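Local coordinates for protein Glp_546_48378_50642 (Giardia intestinalis, PDB 2QVW) that cleaves double-stranded RNA into 21 to 23 base-pair siRNAs in the RNA interference pathway, at residues M3-H8 against P54-S59; W21-D26 against L112-L117; A63-V68 against A128-A133. All blocks are in the same frame, centred on the assembly; numbering follows the deposited sequence.

All three contacts lie within the Giardia Dicer N-terminal domain, away from the manganese sites. Interaction 2 is the core: two neighbouring strands of the antiparallel sheet, tied by four backbone hydrogen bonds and almost entirely buried. Interactions 1 and 3 are only partly buried. In interaction 1 the loop 54-59 passes the start of strand 6-13, with one weak backbone bond and small apolar touches. Interaction 3 relies on apolar side chains alone, between two helices set side by side. Interaction 2 meets both: Leu6 and His8 bond to its strand 21-25, while Val66 and Leu129 pack on Ala113, Leu115 and Pro116 of its edge strand.

Interaction 1: residues M3-H8 against P54-S59; sequences MHALGH and PRVSLS
Pro54 meets Gly7 through the backbone: Gly7 N gives Pro54 O a weak hydrogen bond of 3.2 Å, bent to 134° at the hydrogen. The same Pro54 O receives a second weak bond from Val56 N, closing an inverse gamma turn centred on Arg55. At that centre Arg55 presents its CA to the Ala5 carbonyl, with Arg55 CA 3.5 Å from Ala5 O. Val56 follows, its CG1 reaching Ala5 CB at 4.0 Å; CG1 also packs on Leu24 of the adjacent strand, which joins this loop to the sheet. Ser57 then comes alongside the Met3 side chain. Met3 leaves with CG anti to its backbone N (chi1 167°) and bends at chi3 (-89°), so that both CG and the terminal methyl lie against one carbon, with Met3 CE 3.4 Å from Ser57 CB. The Met3 carbonyl also receives a nearly straight CA-H...O contact, Ser57 CA to Met3 O at 3.6 Å. Leu58 adds a looser apolar touch, its CD1 4.4 Å from Ala5 CB. With one weak conventional bond and no paired charges, the contact depends largely on van der Waals touches, with CA-H...O contacts as a minor addition, rather than on regular strand pairing.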
loop_
_atom_site.group_PDB
_atom_site.type_symbol
_atom_site.label_atom_id
_atom_site.label_comp_id
_atom_site.label_asym_id
_atom_site.label_seq_id
_atom_site.Cartn_x
_atom_site.Cartn_y
_atom_site.Cartn_z
ATOM N N MET A 3 -27.740 -7.178 11.806
ATOM C CA MET A 3 -27.485 -6.012 10.959
ATOM C C MET A 3 -26.097 -6.098 10.335
ATOM O O MET A 3 -25.948 -5.977 9.119
ATOM C CB MET A 3 -27.567 -4.707 11.752
ATOM C CG MET A 3 -26.994 -3.526 10.982
ATOM S SD MET A 3 -27.045 -2.010 11.917
ATOM C CE MET A 3 -28.684 -1.399 11.463
ATOM N N HIS A 4 -25.093 -6.295 11.187
ATOM C CA HIS A 4 -23.696 -6.406 10.765
ATOM C C HIS A 4 -23.574 -7.007 9.361
ATOM O O HIS A 4 -23.490 -8.231 9.208
ATOM C CB HIS A 4 -22.918 -7.284 11.761
ATOM C CG HIS A 4 -21.658 -6.656 12.286
ATOM N ND1 HIS A 4 -20.657 -6.182 11.464
ATOM C CD2 HIS A 4 -21.226 -6.458 13.554
ATOM C CE1 HIS A 4 -19.664 -5.720 12.203
ATOM N NE2 HIS A 4 -19.984 -5.876 13.475
ATOM N N ALA A 5 -23.568 -6.151 8.340
ATOM C CA ALA A 5 -23.450 -6.627 6.971
ATOM C C ALA A 5 -22.860 -5.563 6.068
ATOM O O ALA A 5 -23.549 -4.628 5.661
ATOM C CB ALA A 5 -24.810 -7.060 6.443
ATOM N N LEU A 6 -21.573 -5.708 5.771
ATOM C CA LEU A 6 -20.880 -4.778 4.901
ATOM C C LEU A 6 -21.095 -5.258 3.482
ATOM O O LEU A 6 -20.880 -6.430 3.178
ATOM C CB LEU A 6 -19.389 -4.757 5.220
ATOM C CG LEU A 6 -18.963 -4.169 6.568
ATOM C CD1 LEU A 6 -19.514 -4.988 7.718
ATOM C CD2 LEU A 6 -17.446 -4.136 6.627
ATOM N N GLY A 7 -21.529 -4.349 2.618
ATOM C CA GLY A 7 -21.783 -4.705 1.235
ATOM C C GLY A 7 -20.575 -4.533 0.342
ATOM O O GLY A 7 -19.739 -3.664 0.574
ATOM N N HIS A 8 -20.491 -5.375 -0.681
ATOM C CA HIS A 8 -19.401 -5.351 -1.649
ATOM C C HIS A 8 -20.000 -5.751 -2.990
ATOM O O HIS A 8 -20.685 -6.763 -3.081
ATOM C CB HIS A 8 -18.310 -6.358 -1.260
ATOM C CG HIS A 8 -17.515 -5.969 -0.051
ATOM N ND1 HIS A 8 -16.681 -4.874 -0.029
ATOM C CD2 HIS A 8 -17.404 -6.549 1.168
ATOM C CE1 HIS A 8 -16.088 -4.795 1.150
ATOM N NE2 HIS A 8 -16.510 -5.800 1.896
ATOM N N PRO A 54 -23.012 -0.181 0.636
ATOM C CA PRO A 54 -23.650 0.358 1.835
ATOM C C PRO A 54 -23.604 -0.670 2.948
ATOM O O PRO A 54 -23.464 -1.856 2.680
ATOM C CB PRO A 54 -25.067 0.621 1.360
ATOM C CG PRO A 54 -25.315 -0.569 0.499
ATOM C CD PRO A 54 -24.030 -0.684 -0.307
ATOM N N ARG A 55 -23.717 -0.224 4.192
ATOM C CA ARG A 55 -23.687 -1.144 5.318
ATOM C C ARG A 55 -25.105 -1.633 5.573
ATOM O O ARG A 55 -25.741 -1.252 6.552
ATOM C CB ARG A 55 -23.100 -0.448 6.554
ATOM C CG ARG A 55 -21.718 0.175 6.272
ATOM C CD ARG A 55 -20.847 0.402 7.524
ATOM N NE ARG A 55 -19.504 0.884 7.173
ATOM C CZ ARG A 55 -18.463 0.903 8.004
ATOM N NH1 ARG A 55 -18.591 0.467 9.249
ATOM N NH2 ARG A 55 -17.288 1.356 7.590
ATOM N N VAL A 56 -25.579 -2.484 4.665
ATOM C CA VAL A 56 -26.929 -3.058 4.691
ATOM C C VAL A 56 -27.274 -3.921 5.906
ATOM O O VAL A 56 -26.616 -4.924 6.179
ATOM C CB VAL A 56 -27.176 -3.900 3.412
ATOM C CG1 VAL A 56 -26.150 -5.014 3.316
ATOM C CG2 VAL A 56 -28.582 -4.468 3.420
ATOM N N SER A 57 -28.325 -3.522 6.618
ATOM C CA SER A 57 -28.795 -4.238 7.798
ATOM C C SER A 57 -29.794 -5.314 7.371
ATOM O O SER A 57 -30.333 -5.255 6.264
ATOM C CB SER A 57 -29.453 -3.263 8.770
ATOM O OG SER A 57 -30.445 -2.498 8.114
ATOM N N LEU A 58 -30.051 -6.285 8.251
ATOM C CA LEU A 58 -30.962 -7.386 7.936
ATOM C C LEU A 58 -31.794 -7.879 9.111
ATOM O O LEU A 58 -31.252 -8.151 10.178
ATOM C CB LEU A 58 -30.159 -8.570 7.397
ATOM C CG LEU A 58 -29.478 -8.395 6.041
ATOM C CD1 LEU A 58 -28.417 -9.464 5.846
ATOM C CD2 LEU A 58 -30.532 -8.451 4.946
ATOM N N SER A 59 -33.105 -8.008 8.910
ATOM C CA SER A 59 -33.976 -8.512 9.961
ATOM C C SER A 59 -33.798 -10.024 9.910
ATOM O O SER A 59 -33.809 -10.604 8.829
ATOM C CB SER A 59 -35.436 -8.151 9.680
ATOM O OG SER A 59 -35.944 -8.867 8.572
#

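Interaction 2: residues W21-D26 against L112-L117; sequences WLLLLD and LAFLPL
Leu22 and Leu115 exchange two backbone bonds at one end of this antiparallel strand pair: Leu22 N donates to Leu115 O at 2.8 Å, while the return bond, Leu115 N to Leu22 O, is longer and more bent and comes from above the carbonyl plane at 3.2 Å. Leu24 and Ala113 form the next pair, with Ala113 N lying in the plane of the Leu24 carbonyl, on a lone pair. Side chains meet closely on the face of Trp21, Leu23, Leu25, Leu112 and Phe114. There Leu23, its CG anti to the backbone N (chi1 172°), leans across, and its CD1 reaches both Leu112 CB and Phe114 CE1 at 3.4 Å. Leu25 runs beside Leu112, its CD2 3.5 Å from Leu112 CB, and helix 267-284 packs on Leu25, Leu112 and Phe114. On the other face Leu117 reaches back with CD1 3.7 Å from Leu22 CB, but Leu24 CD1 and Leu115 CD1 come no closer than 4.4 Å. Of the touching residues, the partly exposed ones, Ala113 and Pro116, belong to the outer strand; Pro116 makes a light touch, its N near Trp21 CE3, and the Trp21 ring also makes a cation-pi contact with Arg260. This leucine-rich antiparallel pair, with helices on both faces, forms one margin of the six-stranded antiparallel sheet, where 112-117 is an outermost strand.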
loop_
_atom_site.group_PDB
_atom_site.type_symbol
_atom_site.label_atom_id
_atom_site.label_comp_id
_atom_site.label_asym_id
_atom_site.label_seq_id
_atom_site.Cartn_x
_atom_site.Cartn_y
_atom_site.Cartn_z
ATOM N N TRP A 21 -22.518 -9.449 -8.205
ATOM C CA TRP A 21 -23.025 -10.041 -6.970
ATOM C C TRP A 21 -22.841 -9.101 -5.801
ATOM O O TRP A 21 -21.948 -8.263 -5.812
ATOM C CB TRP A 21 -22.281 -11.328 -6.640
ATOM C CG TRP A 21 -22.221 -12.303 -7.749
ATOM C CD1 TRP A 21 -21.422 -12.238 -8.857
ATOM C CD2 TRP A 21 -22.981 -13.516 -7.869
ATOM N NE1 TRP A 21 -21.637 -13.342 -9.662
ATOM C CE2 TRP A 21 -22.587 -14.141 -9.079
ATOM C CE3 TRP A 21 -23.957 -14.137 -7.073
ATOM C CZ2 TRP A 21 -23.133 -15.353 -9.509
ATOM C CZ3 TRP A 21 -24.501 -15.345 -7.502
ATOM C CH2 TRP A 21 -24.086 -15.937 -8.710
ATOM N N LEU A 22 -23.687 -9.251 -4.789
ATOM C CA LEU A 22 -23.588 -8.423 -3.592
ATOM C C LEU A 22 -23.019 -9.277 -2.471
ATOM O O LEU A 22 -23.700 -10.154 -1.946
ATOM C CB LEU A 22 -24.963 -7.882 -3.174
ATOM C CG LEU A 22 -25.045 -7.278 -1.761
ATOM C CD1 LEU A 22 -24.108 -6.094 -1.637
ATOM C CD2 LEU A 22 -26.461 -6.851 -1.460
ATOM N N LEU A 23 -21.769 -9.021 -2.108
ATOM C CA LEU A 23 -21.136 -9.784 -1.056
ATOM C C LEU A 23 -21.355 -9.168 0.311
ATOM O O LEU A 23 -21.002 -8.020 0.548
ATOM C CB LEU A 23 -19.634 -9.929 -1.313
ATOM C CG LEU A 23 -18.841 -10.548 -0.154
ATOM C CD1 LEU A 23 -19.515 -11.816 0.345
ATOM C CD2 LEU A 23 -17.444 -10.838 -0.619
ATOM N N LEU A 24 -21.931 -9.953 1.214
ATOM C CA LEU A 24 -22.198 -9.506 2.571
ATOM C C LEU A 24 -21.195 -10.143 3.520
ATOM O O LEU A 24 -21.134 -11.364 3.644
ATOM C CB LEU A 24 -23.619 -9.899 2.973
ATOM C CG LEU A 24 -24.702 -9.387 2.014
ATOM C CD1 LEU A 24 -26.060 -9.934 2.411
ATOM C CD2 LEU A 24 -24.703 -7.864 2.021
ATOM N N LEU A 25 -20.402 -9.309 4.177
ATOM C CA LEU A 25 -19.413 -9.788 5.124
ATOM C C LEU A 25 -19.770 -9.313 6.513
ATOM O O LEU A 25 -20.233 -8.192 6.694
ATOM C CB LEU A 25 -18.033 -9.265 4.763
ATOM C CG LEU A 25 -17.392 -9.898 3.541
ATOM C CD1 LEU A 25 -15.988 -9.351 3.379
ATOM C CD2 LEU A 25 -17.357 -11.406 3.712
ATOM N N ASP A 26 -19.548 -10.171 7.496
ATOM C CA ASP A 26 -19.839 -9.826 8.873
ATOM C C ASP A 26 -18.640 -9.139 9.491
ATOM O O ASP A 26 -18.584 -8.966 10.702
ATOM C CB ASP A 26 -20.165 -11.086 9.672
ATOM C CG ASP A 26 -18.937 -11.925 9.970
ATOM O OD1 ASP A 26 -18.054 -12.028 9.088
ATOM O OD2 ASP A 26 -18.863 -12.495 11.082
ATOM N N LEU A 112 -19.653 -14.989 4.773
ATOM C CA LEU A 112 -20.034 -14.372 3.510
ATOM C C LEU A 112 -21.250 -14.983 2.812
ATOM O O LEU A 112 -21.464 -16.187 2.865
ATOM C CB LEU A 112 -18.832 -14.359 2.550
ATOM C CG LEU A 112 -18.021 -15.613 2.223
ATOM C CD1 LEU A 112 -17.096 -15.330 1.057
ATOM C CD2 LEU A 112 -17.213 -16.034 3.428
ATOM N N ALA A 113 -22.041 -14.130 2.162
ATOM C CA ALA A 113 -23.240 -14.547 1.425
ATOM C C ALA A 113 -23.338 -13.762 0.111
ATOM O O ALA A 113 -23.370 -12.535 0.114
ATOM C CB ALA A 113 -24.484 -14.309 2.268
ATOM N N PHE A 114 -23.393 -14.472 -1.010
ATOM C CA PHE A 114 -23.469 -13.835 -2.320
ATOM C C PHE A 114 -24.897 -13.733 -2.852
ATOM O O PHE A 114 -25.663 -14.698 -2.808
ATOM C CB PHE A 114 -22.610 -14.605 -3.316
ATOM C CG PHE A 114 -21.179 -14.717 -2.909
ATOM C CD1 PHE A 114 -20.359 -13.604 -2.900
ATOM C CD2 PHE A 114 -20.648 -15.932 -2.512
ATOM C CE1 PHE A 114 -19.021 -13.701 -2.501
ATOM C CE2 PHE A 114 -19.309 -16.037 -2.109
ATOM C CZ PHE A 114 -18.500 -14.921 -2.105
ATOM N N LEU A 115 -25.247 -12.550 -3.350
ATOM C CA LEU A 115 -26.568 -12.304 -3.910
ATOM C C LEU A 115 -26.438 -11.876 -5.353
ATOM O O LEU A 115 -25.443 -11.269 -5.751
ATOM C CB LEU A 115 -27.295 -11.210 -3.139
ATOM C CG LEU A 115 -27.616 -11.522 -1.686
ATOM C CD1 LEU A 115 -28.582 -10.475 -1.161
ATOM C CD2 LEU A 115 -28.236 -12.918 -1.588
ATOM N N PRO A 116 -27.452 -12.180 -6.161
ATOM C CA PRO A 116 -27.427 -11.814 -7.576
ATOM C C PRO A 116 -27.736 -10.341 -7.776
ATOM O O PRO A 116 -28.551 -9.763 -7.053
ATOM C CB PRO A 116 -28.520 -12.684 -8.185
ATOM C CG PRO A 116 -28.709 -13.767 -7.200
ATOM C CD PRO A 116 -28.575 -13.077 -5.886
ATOM N N LEU A 117 -27.085 -9.738 -8.765
ATOM C CA LEU A 117 -27.306 -8.332 -9.072
ATOM C C LEU A 117 -27.375 -8.158 -10.576
ATOM O O LEU A 117 -26.601 -8.768 -11.307
ATOM C CB LEU A 117 -26.179 -7.466 -8.494
ATOM C CG LEU A 117 -26.023 -7.416 -6.963
ATOM C CD1 LEU A 117 -24.994 -6.356 -6.594
ATOM C CD2 LEU A 117 -27.356 -7.093 -6.302
#

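Interaction 3: residues A63-V68 against A128-A133; sequences ATIVAV and ALMVTA
Ile65 turns its CG1 anti to the carbonyl carbon (chi1 -54°), and this leaves CG2 as the branch that faces the second helix. CG2 is met by two consecutive residues there: Ile65 CG2 lies 4.1 Å from Leu129 CB, and the sulfur of Met130, Met130 SD, is equally far from Ile65 CG2. Met130 gets there by folding at chi2 and chi3 (the latter -81°), which curls its sulfur over the isoleucine methyl, the two side chains meeting at about a right angle. Leu129 instead stays extended and slants across Ile65, its CD1 3.9 Å from Ile65 O and grazing Val66 CA. One turn further along, Val68 CG1 touches Ala133 CB at 4.1 Å. All these are van der Waals touches, and the axes of the two short segments run in roughly the same direction, 9.8 Å apart at a crossing angle of 32°. Within the second helix Thr132 OG1 bonds back to Ala128 O. The pair stands over the edge of the sheet: Val66 settles on Ala113 and Leu115 of strand 112-117, Leu129 on Leu115 and Pro116, and Tyr69 of helix 60-77 touches Leu129 and Thr132.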
loop_
_atom_site.group_PDB
_atom_site.type_symbol
_atom_site.label_atom_id
_atom_site.label_comp_id
_atom_site.label_asym_id
_atom_site.label_seq_id
_atom_site.Cartn_x
_atom_site.Cartn_y
_atom_site.Cartn_z
ATOM N N ALA A 63 -32.443 -12.654 6.926
ATOM C CA ALA A 63 -31.224 -13.421 7.066
ATOM C C ALA A 63 -31.487 -14.878 6.682
ATOM O O ALA A 63 -30.605 -15.556 6.152
ATOM C CB ALA A 63 -30.725 -13.337 8.484
ATOM N N THR A 64 -32.699 -15.365 6.950
ATOM C CA THR A 64 -33.048 -16.746 6.615
ATOM C C THR A 64 -33.373 -16.837 5.134
ATOM O O THR A 64 -33.237 -17.896 4.507
ATOM C CB THR A 64 -34.286 -17.251 7.396
ATOM O OG1 THR A 64 -35.436 -16.485 7.013
ATOM C CG2 THR A 64 -34.059 -17.149 8.906
ATOM N N ILE A 65 -33.809 -15.715 4.581
ATOM C CA ILE A 65 -34.154 -15.646 3.170
ATOM C C ILE A 65 -32.870 -15.709 2.362
ATOM O O ILE A 65 -32.883 -16.130 1.204
ATOM C CB ILE A 65 -34.896 -14.349 2.846
ATOM C CG1 ILE A 65 -36.107 -14.202 3.775
ATOM C CG2 ILE A 65 -35.327 -14.352 1.392
ATOM C CD1 ILE A 65 -36.920 -12.943 3.521
ATOM N N VAL A 66 -31.764 -15.292 2.976
ATOM C CA VAL A 66 -30.464 -15.334 2.313
ATOM C C VAL A 66 -29.974 -16.771 2.376
ATOM O O VAL A 66 -29.411 -17.293 1.413
ATOM C CB VAL A 66 -29.419 -14.467 3.029
ATOM C CG1 VAL A 66 -28.128 -14.445 2.234
ATOM C CG2 VAL A 66 -29.946 -13.068 3.221
ATOM N N ALA A 67 -30.189 -17.401 3.527
ATOM C CA ALA A 67 -29.774 -18.778 3.732
ATOM C C ALA A 67 -30.248 -19.637 2.572
ATOM O O ALA A 67 -29.490 -20.430 2.006
ATOM C CB ALA A 67 -30.358 -19.298 5.028
ATOM N N VAL A 68 -31.512 -19.462 2.210
ATOM C CA VAL A 68 -32.085 -20.247 1.124
ATOM C C VAL A 68 -31.275 -20.143 -0.169
ATOM O O VAL A 68 -30.689 -21.137 -0.625
ATOM C CB VAL A 68 -33.545 -19.837 0.842
ATOM C CG1 VAL A 68 -34.198 -20.849 -0.100
ATOM C CG2 VAL A 68 -34.309 -19.737 2.153
ATOM N N ALA A 128 -36.915 -10.401 -4.425
ATOM C CA ALA A 128 -36.502 -10.934 -5.711
ATOM C C ALA A 128 -35.861 -12.286 -5.449
ATOM O O ALA A 128 -35.748 -13.110 -6.350
ATOM C CB ALA A 128 -35.509 -9.988 -6.387
ATOM N N LEU A 129 -35.446 -12.506 -4.207
ATOM C CA LEU A 129 -34.830 -13.768 -3.832
ATOM C C LEU A 129 -35.876 -14.869 -3.774
ATOM O O LEU A 129 -35.655 -15.974 -4.259
ATOM C CB LEU A 129 -34.126 -13.653 -2.483
ATOM C CG LEU A 129 -32.740 -13.009 -2.496
ATOM C CD1 LEU A 129 -32.147 -13.068 -1.110
ATOM C CD2 LEU A 129 -31.839 -13.742 -3.455
ATOM N N MET A 130 -37.020 -14.576 -3.173
ATOM C CA MET A 130 -38.078 -15.573 -3.098
ATOM C C MET A 130 -38.370 -16.046 -4.519
ATOM O O MET A 130 -38.103 -17.200 -4.861
ATOM C CB MET A 130 -39.344 -14.971 -2.480
ATOM C CG MET A 130 -39.229 -14.602 -1.008
ATOM S SD MET A 130 -38.774 -16.018 0.003
ATOM C CE MET A 130 -40.356 -16.845 0.220
ATOM N N VAL A 131 -38.904 -15.141 -5.338
ATOM C CA VAL A 131 -39.227 -15.453 -6.721
ATOM C C VAL A 131 -38.190 -16.392 -7.279
ATOM O O VAL A 131 -38.514 -17.438 -7.818
ATOM C CB VAL A 131 -39.211 -14.211 -7.600
ATOM C CG1 VAL A 131 -39.383 -14.614 -9.046
ATOM C CG2 VAL A 131 -40.310 -13.263 -7.180
ATOM N N THR A 132 -36.934 -15.995 -7.133
ATOM C CA THR A 132 -35.805 -16.773 -7.618
ATOM C C THR A 132 -35.819 -18.184 -7.053
ATOM O O THR A 132 -35.857 -19.160 -7.797
ATOM C CB THR A 132 -34.467 -16.102 -7.236
ATOM O OG1 THR A 132 -34.422 -14.775 -7.777
ATOM C CG2 THR A 132 -33.296 -16.898 -7.778
ATOM N N ALA A 133 -35.786 -18.284 -5.733
ATOM C CA ALA A 133 -35.767 -19.575 -5.079
ATOM C C ALA A 133 -36.981 -20.399 -5.441
ATOM O O ALA A 133 -36.884 -21.615 -5.590
ATOM C CB ALA A 133 -35.696 -19.395 -3.590
#